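Local coordinates for peptidyl-prolyl cis-trans isomerase ([Pseudomonas syringae] pv. tomato str. DC3000, PDB 5XB0), which probably catalyses the cis-trans isomerisation of peptide bonds preceding proline, its FKBP-type domain making up most of this C-terminal piece of a longer protein, at residues 53-58 with 70-75; 31-36 with 100-105. One frame throughout, in Å; residues are numbered along the deposited sequence.

Interaction 1 of 2, residues 53-58 with 70-75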
ATOM      1  N   GLU A  53      -2.583  -5.501 -13.274  1.00 13.16           N
ATOM      2  CA  GLU A  53      -1.252  -5.404 -13.858  1.00 15.41           C
ATOM      3  C   GLU A  53      -0.725  -4.043 -13.459  1.00 15.60           C
ATOM      4  O   GLU A  53      -1.329  -3.021 -13.792  1.00 14.49           O
ATOM      5  CB  GLU A  53      -1.280  -5.566 -15.378  1.00 13.58           C
ATOM      6  CG  GLU A  53       0.116  -5.698 -15.993  1.00 17.01           C
ATOM      7  CD  GLU A  53       0.110  -5.665 -17.515  1.00 20.11           C
ATOM      8  OE1 GLU A  53      -0.805  -5.059 -18.110  1.00 21.43           O
ATOM      9  OE2 GLU A  53       1.027  -6.259 -18.128  1.00 25.82           O
ATOM     10  N   VAL A  54       0.391  -4.020 -12.732  1.00 14.26           N
ATOM     11  CA  VAL A  54       0.862  -2.786 -12.127  1.00 13.90           C
ATOM     12  C   VAL A  54       2.352  -2.538 -12.331  1.00 14.25           C
ATOM     13  O   VAL A  54       3.126  -3.463 -12.551  1.00 17.23           O
ATOM     14  CB  VAL A  54       0.587  -2.767 -10.602  1.00 13.77           C
ATOM     15  CG1 VAL A  54      -0.925  -2.720 -10.337  1.00 15.41           C
ATOM     16  CG2 VAL A  54       1.251  -3.977  -9.915  1.00 14.80           C
ATOM     17  N   ARG A  55       2.731  -1.267 -12.274  1.00 14.02           N
ATOM     18  CA  ARG A  55       4.082  -0.884 -11.899  1.00 12.60           C
ATOM     19  C   ARG A  55       3.990  -0.370 -10.481  1.00 15.32           C
ATOM     20  O   ARG A  55       2.991   0.257 -10.115  1.00 14.30           O
ATOM     21  CB  ARG A  55       4.642   0.208 -12.806  1.00 15.88           C
ATOM     22  CG  ARG A  55       4.814  -0.170 -14.239  1.00 20.04           C
ATOM     23  CD  ARG A  55       5.549   0.941 -14.970  1.00 21.77           C
ATOM     24  NE  ARG A  55       5.921   0.511 -16.305  1.00 26.17           N
ATOM     25  CZ  ARG A  55       5.148   0.668 -17.367  1.00 23.30           C
ATOM     26  NH1 ARG A  55       3.969   1.262 -17.246  1.00 27.18           N
ATOM     27  NH2 ARG A  55       5.558   0.244 -18.551  1.00 24.19           N
ATOM     28  N   TYR A  56       5.021  -0.602  -9.676  1.00 13.66           N
ATOM     29  CA  TYR A  56       4.959  -0.143  -8.298  1.00 12.37           C
ATOM     30  C   TYR A  56       6.336   0.085  -7.697  1.00 13.40           C
ATOM     31  O   TYR A  56       7.328  -0.499  -8.114  1.00 14.30           O
ATOM     32  CB  TYR A  56       4.178  -1.132  -7.422  1.00 12.72           C
ATOM     33  CG  TYR A  56       4.880  -2.453  -7.201  1.00 12.87           C
ATOM     34  CD1 TYR A  56       4.780  -3.475  -8.138  1.00 15.47           C
ATOM     35  CD2 TYR A  56       5.648  -2.680  -6.061  1.00 14.08           C
ATOM     36  CE1 TYR A  56       5.440  -4.694  -7.957  1.00 16.51           C
ATOM     37  CE2 TYR A  56       6.315  -3.898  -5.871  1.00 16.34           C
ATOM     38  CZ  TYR A  56       6.190  -4.903  -6.816  1.00 19.14           C
ATOM     39  OH  TYR A  56       6.840  -6.108  -6.643  1.00 19.74           O
ATOM     40  N   VAL A  57       6.360   0.950  -6.694  1.00 12.64           N
ATOM     41  CA  VAL A  57       7.520   1.103  -5.833  1.00 12.69           C
ATOM     42  C   VAL A  57       7.003   1.042  -4.407  1.00 14.05           C
ATOM     43  O   VAL A  57       6.093   1.779  -4.050  1.00 17.39           O
ATOM     44  CB  VAL A  57       8.267   2.421  -6.077  1.00 13.42           C
ATOM     45  CG1 VAL A  57       9.468   2.512  -5.131  1.00 16.77           C
ATOM     46  CG2 VAL A  57       8.748   2.496  -7.514  1.00 16.72           C
ATOM     47  N   GLY A  58       7.583   0.159  -3.600  1.00 13.41           N
ATOM     48  CA  GLY A  58       7.189   0.038  -2.207  1.00 14.06           C
ATOM     49  C   GLY A  58       8.305   0.515  -1.300  1.00 14.35           C
ATOM     50  O   GLY A  58       9.449   0.078  -1.437  1.00 14.70           O
ATOM     51  N   THR A  70       9.960  -4.323 -12.142  1.00 17.45           N
ATOM     52  CA  THR A  70      10.974  -4.134 -13.179  1.00 16.58           C
ATOM     53  C   THR A  70      10.354  -4.059 -14.567  1.00 25.67           C
ATOM     54  O   THR A  70      11.038  -3.783 -15.566  1.00 24.72           O
ATOM     55  CB  THR A  70      11.992  -5.270 -13.169  1.00 19.89           C
ATOM     56  OG1 THR A  70      11.300  -6.529 -13.188  1.00 22.77           O
ATOM     57  CG2 THR A  70      12.866  -5.185 -11.932  1.00 19.53           C
ATOM     58  N   GLN A  71       9.059  -4.345 -14.605  1.00 20.84           N
ATOM     59  CA  GLN A  71       8.225  -4.336 -15.800  1.00 17.63           C
ATOM     60  C   GLN A  71       6.805  -4.385 -15.262  1.00 17.33           C
ATOM     61  O   GLN A  71       6.623  -4.704 -14.087  1.00 19.73           O
ATOM     62  CB  GLN A  71       8.516  -5.536 -16.695  1.00 22.35           C
ATOM     63  CG  GLN A  71       8.226  -6.862 -15.994  1.00 22.17           C
ATOM     64  CD  GLN A  71       8.212  -8.045 -16.934  1.00 30.42           C
ATOM     65  OE1 GLN A  71       8.167  -7.885 -18.154  1.00 34.16           O
ATOM     66  NE2 GLN A  71       8.254  -9.247 -16.367  1.00 28.80           N
ATOM     67  N   PRO A  72       5.792  -4.077 -16.090  1.00 17.04           N
ATOM     68  CA  PRO A  72       4.427  -4.256 -15.583  1.00 18.17           C
ATOM     69  C   PRO A  72       4.202  -5.703 -15.160  1.00 16.61           C
ATOM     70  O   PRO A  72       4.639  -6.620 -15.862  1.00 19.65           O
ATOM     71  CB  PRO A  72       3.548  -3.888 -16.779  1.00 23.68           C
ATOM     72  CG  PRO A  72       4.384  -2.968 -17.580  1.00 20.40           C
ATOM     73  CD  PRO A  72       5.799  -3.481 -17.440  1.00 20.11           C
ATOM     74  N   GLN A  73       3.569  -5.887 -14.010  1.00 16.00           N
ATOM     75  CA  GLN A  73       3.501  -7.193 -13.371  1.00 16.44           C
ATOM     76  C   GLN A  73       2.075  -7.518 -12.946  1.00 14.83           C
ATOM     77  O   GLN A  73       1.415  -6.676 -12.349  1.00 16.16           O
ATOM     78  CB  GLN A  73       4.435  -7.207 -12.158  1.00 19.55           C
ATOM     79  CG  GLN A  73       4.575  -8.535 -11.489  1.00 23.84           C
ATOM     80  CD  GLN A  73       5.755  -8.580 -10.542  1.00 24.50           C
ATOM     81  OE1 GLN A  73       6.445  -7.573 -10.326  1.00 21.47           O
ATOM     82  NE2 GLN A  73       5.998  -9.755  -9.969  1.00 23.44           N
ATOM     83  N   TRP A  74       1.622  -8.741 -13.241  1.00 16.38           N
ATOM     84  CA  TRP A  74       0.294  -9.219 -12.835  1.00 16.23           C
ATOM     85  C   TRP A  74       0.276  -9.800 -11.424  1.00 16.73           C
ATOM     86  O   TRP A  74       1.160 -10.588 -11.055  1.00 18.86           O
ATOM     87  CB  TRP A  74      -0.218 -10.288 -13.806  1.00 18.73           C
ATOM     88  CG  TRP A  74      -0.653  -9.764 -15.138  1.00 18.79           C
ATOM     89  CD1 TRP A  74       0.057  -9.791 -16.303  1.00 23.33           C
ATOM     90  CD2 TRP A  74      -1.905  -9.139 -15.445  1.00 16.38           C
ATOM     91  NE1 TRP A  74      -0.675  -9.221 -17.315  1.00 22.60           N
ATOM     92  CE2 TRP A  74      -1.889  -8.820 -16.816  1.00 17.91           C
ATOM     93  CE3 TRP A  74      -3.037  -8.816 -14.693  1.00 17.05           C
ATOM     94  CZ2 TRP A  74      -2.953  -8.177 -17.450  1.00 19.67           C
ATOM     95  CZ3 TRP A  74      -4.106  -8.194 -15.332  1.00 19.05           C
ATOM     96  CH2 TRP A  74      -4.050  -7.877 -16.693  1.00 20.63           C
ATOM     97  N   PHE A  75      -0.747  -9.419 -10.656  1.00 15.32           N
ATOM     98  CA  PHE A  75      -0.998  -9.974  -9.317  1.00 14.27           C
ATOM     99  C   PHE A  75      -2.475 -10.315  -9.146  1.00 16.12           C
ATOM    100  O   PHE A  75      -3.339  -9.593  -9.632  1.00 15.67           O
ATOM    101  CB  PHE A  75      -0.608  -8.982  -8.222  1.00 14.73           C
ATOM    102  CG  PHE A  75       0.845  -8.660  -8.175  1.00 16.35           C
ATOM    103  CD1 PHE A  75       1.755  -9.574  -7.661  1.00 20.88           C
ATOM    104  CD2 PHE A  75       1.310  -7.438  -8.627  1.00 16.08           C
ATOM    105  CE1 PHE A  75       3.101  -9.267  -7.604  1.00 23.62           C
ATOM    106  CE2 PHE A  75       2.657  -7.129  -8.571  1.00 19.29           C
ATOM    107  CZ  PHE A  75       3.553  -8.048  -8.059  1.00 20.18           C
TER
HETATM  108  O   HOH W   1       3.049  -8.021 -17.647  1.00 32.53           O
HETATM  109  O   HOH W   2      -0.079  -8.448 -20.165  1.00 35.45           O

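Interaction 2 of 2, residues 31-36 with 100-105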
ATOM      1  N   ASP A  31     -10.423   0.370   5.833  1.00 18.93           N
ATOM      2  CA  ASP A  31      -9.396  -0.250   6.673  1.00 16.93           C
ATOM      3  C   ASP A  31      -8.153   0.622   6.868  1.00 18.75           C
ATOM      4  O   ASP A  31      -7.056   0.109   7.068  1.00 17.96           O
ATOM      5  CB  ASP A  31      -9.000  -1.610   6.091  1.00 14.85           C
ATOM      6  CG  ASP A  31     -10.163  -2.591   6.071  1.00 21.24           C
ATOM      7  OD1 ASP A  31     -10.981  -2.565   7.023  1.00 22.41           O
ATOM      8  OD2 ASP A  31     -10.271  -3.383   5.110  1.00 19.88           O
ATOM      9  N   GLY A  32      -8.337   1.936   6.814  1.00 15.47           N
ATOM     10  CA  GLY A  32      -7.269   2.858   7.164  1.00 16.27           C
ATOM     11  C   GLY A  32      -6.227   3.138   6.088  1.00 14.65           C
ATOM     12  O   GLY A  32      -5.266   3.859   6.348  1.00 16.48           O
ATOM     13  N   ILE A  33      -6.401   2.586   4.894  1.00 14.83           N
ATOM     14  CA  ILE A  33      -5.481   2.874   3.794  1.00 14.16           C
ATOM     15  C   ILE A  33      -5.688   4.314   3.335  1.00 14.05           C
ATOM     16  O   ILE A  33      -6.829   4.765   3.175  1.00 17.23           O
ATOM     17  CB  ILE A  33      -5.664   1.898   2.597  1.00 14.19           C
ATOM     18  CG1 ILE A  33      -5.069   0.526   2.916  1.00 19.10           C
ATOM     19  CG2 ILE A  33      -4.936   2.422   1.355  1.00 15.33           C
ATOM     20  CD1 ILE A  33      -5.853  -0.307   3.883  1.00 18.63           C
ATOM     21  N   LEU A  34      -4.586   5.036   3.134  1.00 13.60           N
ATOM     22  CA  LEU A  34      -4.635   6.438   2.733  1.00 12.15           C
ATOM     23  C   LEU A  34      -4.155   6.610   1.305  1.00 16.96           C
ATOM     24  O   LEU A  34      -3.053   6.193   0.965  1.00 19.43           O
ATOM     25  CB  LEU A  34      -3.776   7.291   3.660  1.00 12.76           C
ATOM     26  CG  LEU A  34      -4.025   7.097   5.154  1.00 13.26           C
ATOM     27  CD1 LEU A  34      -2.946   7.795   5.987  1.00 17.17           C
ATOM     28  CD2 LEU A  34      -5.408   7.617   5.538  1.00 14.20           C
ATOM     29  N   MET A  35      -4.973   7.253   0.484  1.00 12.30           N
ATOM     30  CA  MET A  35      -4.677   7.385  -0.928  1.00 13.25           C
ATOM     31  C   MET A  35      -4.503   8.841  -1.325  1.00 14.72           C
ATOM     32  O   MET A  35      -5.282   9.725  -0.921  1.00 14.89           O
ATOM     33  CB  MET A  35      -5.799   6.747  -1.762  1.00 14.23           C
ATOM     34  CG  MET A  35      -5.563   6.763  -3.270  1.00 15.24           C
ATOM     35  SD  MET A  35      -6.112   8.272  -4.100  1.00 17.80           S
ATOM     36  CE  MET A  35      -7.881   8.000  -4.144  1.00 19.49           C
ATOM     37  N   THR A  36      -3.484   9.085  -2.134  1.00 12.04           N
ATOM     38  CA  THR A  36      -3.316  10.364  -2.804  1.00 12.35           C
ATOM     39  C   THR A  36      -3.253  10.110  -4.304  1.00 14.66           C
ATOM     40  O   THR A  36      -2.503   9.246  -4.743  1.00 15.71           O
ATOM     41  CB  THR A  36      -2.037  11.079  -2.353  1.00 14.80           C
ATOM     42  OG1 THR A  36      -1.984  11.121  -0.919  1.00 16.71           O
ATOM     43  CG2 THR A  36      -2.002  12.505  -2.907  1.00 18.55           C
ATOM     44  N   VAL A 100      -0.716   4.758   1.425  1.00 12.43           N
ATOM     45  CA  VAL A 100      -0.055   4.515   2.698  1.00 10.50           C
ATOM     46  C   VAL A 100      -0.883   3.473   3.424  1.00 12.79           C
ATOM     47  O   VAL A 100      -2.067   3.682   3.669  1.00 14.70           O
ATOM     48  CB  VAL A 100       0.071   5.786   3.560  1.00 12.78           C
ATOM     49  CG1 VAL A 100       0.868   5.490   4.824  1.00 15.83           C
ATOM     50  CG2 VAL A 100       0.755   6.895   2.771  1.00 17.30           C
ATOM     51  N   ILE A 101      -0.257   2.349   3.744  1.00 12.44           N
ATOM     52  CA  ILE A 101      -0.977   1.184   4.246  1.00 12.17           C
ATOM     53  C   ILE A 101      -0.528   0.884   5.670  1.00 12.09           C
ATOM     54  O   ILE A 101       0.667   0.663   5.912  1.00 14.40           O
ATOM     55  CB  ILE A 101      -0.731  -0.036   3.317  1.00 14.49           C
ATOM     56  CG1 ILE A 101      -1.160   0.332   1.886  1.00 14.71           C
ATOM     57  CG2 ILE A 101      -1.462  -1.273   3.814  1.00 12.66           C
ATOM     58  CD1 ILE A 101      -0.909  -0.745   0.860  1.00 17.94           C
ATOM     59  N   PRO A 102      -1.475   0.883   6.626  1.00 13.71           N
ATOM     60  CA  PRO A 102      -1.110   0.553   8.012  1.00 13.28           C
ATOM     61  C   PRO A 102      -0.599  -0.864   8.120  1.00 13.62           C
ATOM     62  O   PRO A 102      -0.952  -1.713   7.292  1.00 15.12           O
ATOM     63  CB  PRO A 102      -2.425   0.730   8.794  1.00 15.64           C
ATOM     64  CG  PRO A 102      -3.491   0.567   7.774  1.00 18.36           C
ATOM     65  CD  PRO A 102      -2.925   1.092   6.466  1.00 13.73           C
ATOM     66  N   SER A 103       0.249  -1.119   9.112  1.00 16.43           N
ATOM     67  CA  SER A 103       0.902  -2.416   9.168  1.00 14.56           C
ATOM     68  C   SER A 103      -0.120  -3.532   9.311  1.00 11.99           C
ATOM     69  O   SER A 103       0.129  -4.637   8.823  1.00 15.05           O
ATOM     70  CB  SER A 103       1.938  -2.487  10.298  1.00 16.52           C
ATOM     71  OG  SER A 103       1.334  -2.565  11.573  1.00 17.81           O
ATOM     72  N   ASP A 104      -1.283  -3.272   9.921  1.00 14.51           N
ATOM     73  CA  ASP A 104      -2.237  -4.375  10.072  1.00 14.04           C
ATOM     74  C   ASP A 104      -2.925  -4.729   8.743  1.00 14.96           C
ATOM     75  O   ASP A 104      -3.673  -5.702   8.664  1.00 18.94           O
ATOM     76  CB  ASP A 104      -3.270  -4.109  11.196  1.00 15.90           C
ATOM     77  CG  ASP A 104      -4.146  -2.880  10.978  1.00 20.28           C
ATOM     78  OD1 ASP A 104      -4.290  -2.402   9.842  1.00 21.10           O
ATOM     79  OD2 ASP A 104      -4.742  -2.418  11.988  1.00 22.15           O
ATOM     80  N   GLN A 105      -2.628  -3.966   7.691  1.00 13.68           N
ATOM     81  CA  GLN A 105      -3.097  -4.296   6.351  1.00 12.73           C
ATOM     82  C   GLN A 105      -1.923  -4.645   5.440  1.00 13.53           C
ATOM     83  O   GLN A 105      -2.066  -4.729   4.219  1.00 15.79           O
ATOM     84  CB  GLN A 105      -3.911  -3.132   5.775  1.00 13.91           C
ATOM     85  CG  GLN A 105      -5.253  -2.958   6.437  1.00 16.18           C
ATOM     86  CD  GLN A 105      -6.215  -4.052   6.008  1.00 19.84           C
ATOM     87  OE1 GLN A 105      -6.236  -4.437   4.841  1.00 23.97           O
ATOM     88  NE2 GLN A 105      -6.987  -4.564   6.938  1.00 27.29           N
TER
HETATM   89  O   HOH W   3      -6.319  -0.745   9.476  1.00 20.34           O

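Interaction 1 of 2, residues 53-58 with 70-75
V54 and Q73 exchange both of their backbone hydrogen bonds, V54 N to Q73 O and Q73 N to V54 O, each 2.9 Å long, and form the hydrogen-bonded pair that fastens the short strand 73-76 to strand 51-59 in the antiparallel sheet of the FKBP fold. Beside it E53 and W74 form a non-hydrogen-bonded pair; E53 CA makes a CA-H...O contact with Q73 O, and P72 CA a similar one with V54 O. The short strand segments cross steeply rather than running fully antiparallel.

Two waters extend the polar grip of the E53 carboxylate. One donates to E53 OE2 (2.7 Å) and to P72 O; the other donates a longer bond to the same oxygen while accepting from W74 NE1, lying in the plane of the indole at its edge. E53 itself covers a face of that indole. With CG anti to the backbone N (chi1 -171°) and the chain extended, E53 CB sits 3.5 Å from the centroid of the W74 six-membered ring, a CH-pi contact almost directly over its centre, and the carboxylate stacks at 15° to the ring plane. P72 CB approaches E53 OE2, while P72 CG lies over one face of the R55 guanidinium, offset toward its rim.

Further along, the packing is aromatic. Y56 CE1 meets F75 CE2 at 3.7 Å, the side chains crossing at about a right angle with ring planes 67° apart; Q73 OE1 lies at the tyrosine ring's edge. The Y56 hydroxyl is hydrogen-bonded to D67, and W84 meets the tyrosine ring edge-to-face, consistent with the aromatic and acidic ligand pocket of FKBPs; a tartrate is bound near Y56. V54 CG2 touches the edge of the phenylalanine, in the ring plane, 3.7 Å from F75 CD2.

Interaction 2 of 2, residues 31-36 with 100-105
I33 turns CG1 anti to its carbonyl carbon, and the second torsion, 74°, carries I33 CD1 to Q105, where it lies 3.7 Å from Q105 CG. The glutamine bends to meet it: chi2 of -73° kinks the chain, letting CB and CG face the isoleucine methyl while the amide is brought up to the side chain of D31, the two side chains crossing at about a right angle. There Q105 NE2 and CD approach D31 CB, each at 3.7 Å, and the carboxylate and amide planes are 18° apart. The amide oxygen, Q105 OE1, is hydrogen-bonded to the hydroxyl of S82.

I33 also runs alongside I101, pointing the same way, with I33 CG1 and I101 CG1 4.0 Å apart. Next along the chain from I101, P102 CD rests 3.6 Å from G32 O, and P102 CG comes close to D31 O. The latter carbonyl receives a hydrogen bond from a water that donates also to D104 OD1, bridging residues 31-32, both of positive phi, to the short 3-10 segment 103-104.

L34 and V100 form the strand pair within these segments. Their two backbone hydrogen bonds, L34 N to V100 O (2.9 Å) and V100 N to L34 O (2.8 Å), make an antiparallel hydrogen-bonded pair, and L34 CB lies 4.1 Å from V100 CB.

The contact joins strand 34-37 to the end of strand 96-101 in the antiparallel sheet of the FKBP fold. M17 of helix 6-21 touches L34 and V100, whereas I33 and I101 pack against A87 and W84 of helix 82-87, respectively, placing the paired strands between the two helices.

In the fold
From the N terminus the chain runs through helix 6-21 and strand 27-28 to strand 34-37, the first partner in interaction 2. Before strand 96-101 returns to complete that contact, closing a loop of 63 intervening residues, the chain passes through strand 51-59, strand 65-68 and strand 73-76. Interaction 1 closes its much shorter loop of 11 residues here, so it is nested inside the larger one. The two contacts do not touch: their centres are 19 Å apart and their nearest atoms about 9 Å. Strand 122-132 connects them, pairing with both 51-59 and 96-101, so both belong to one antiparallel sheet.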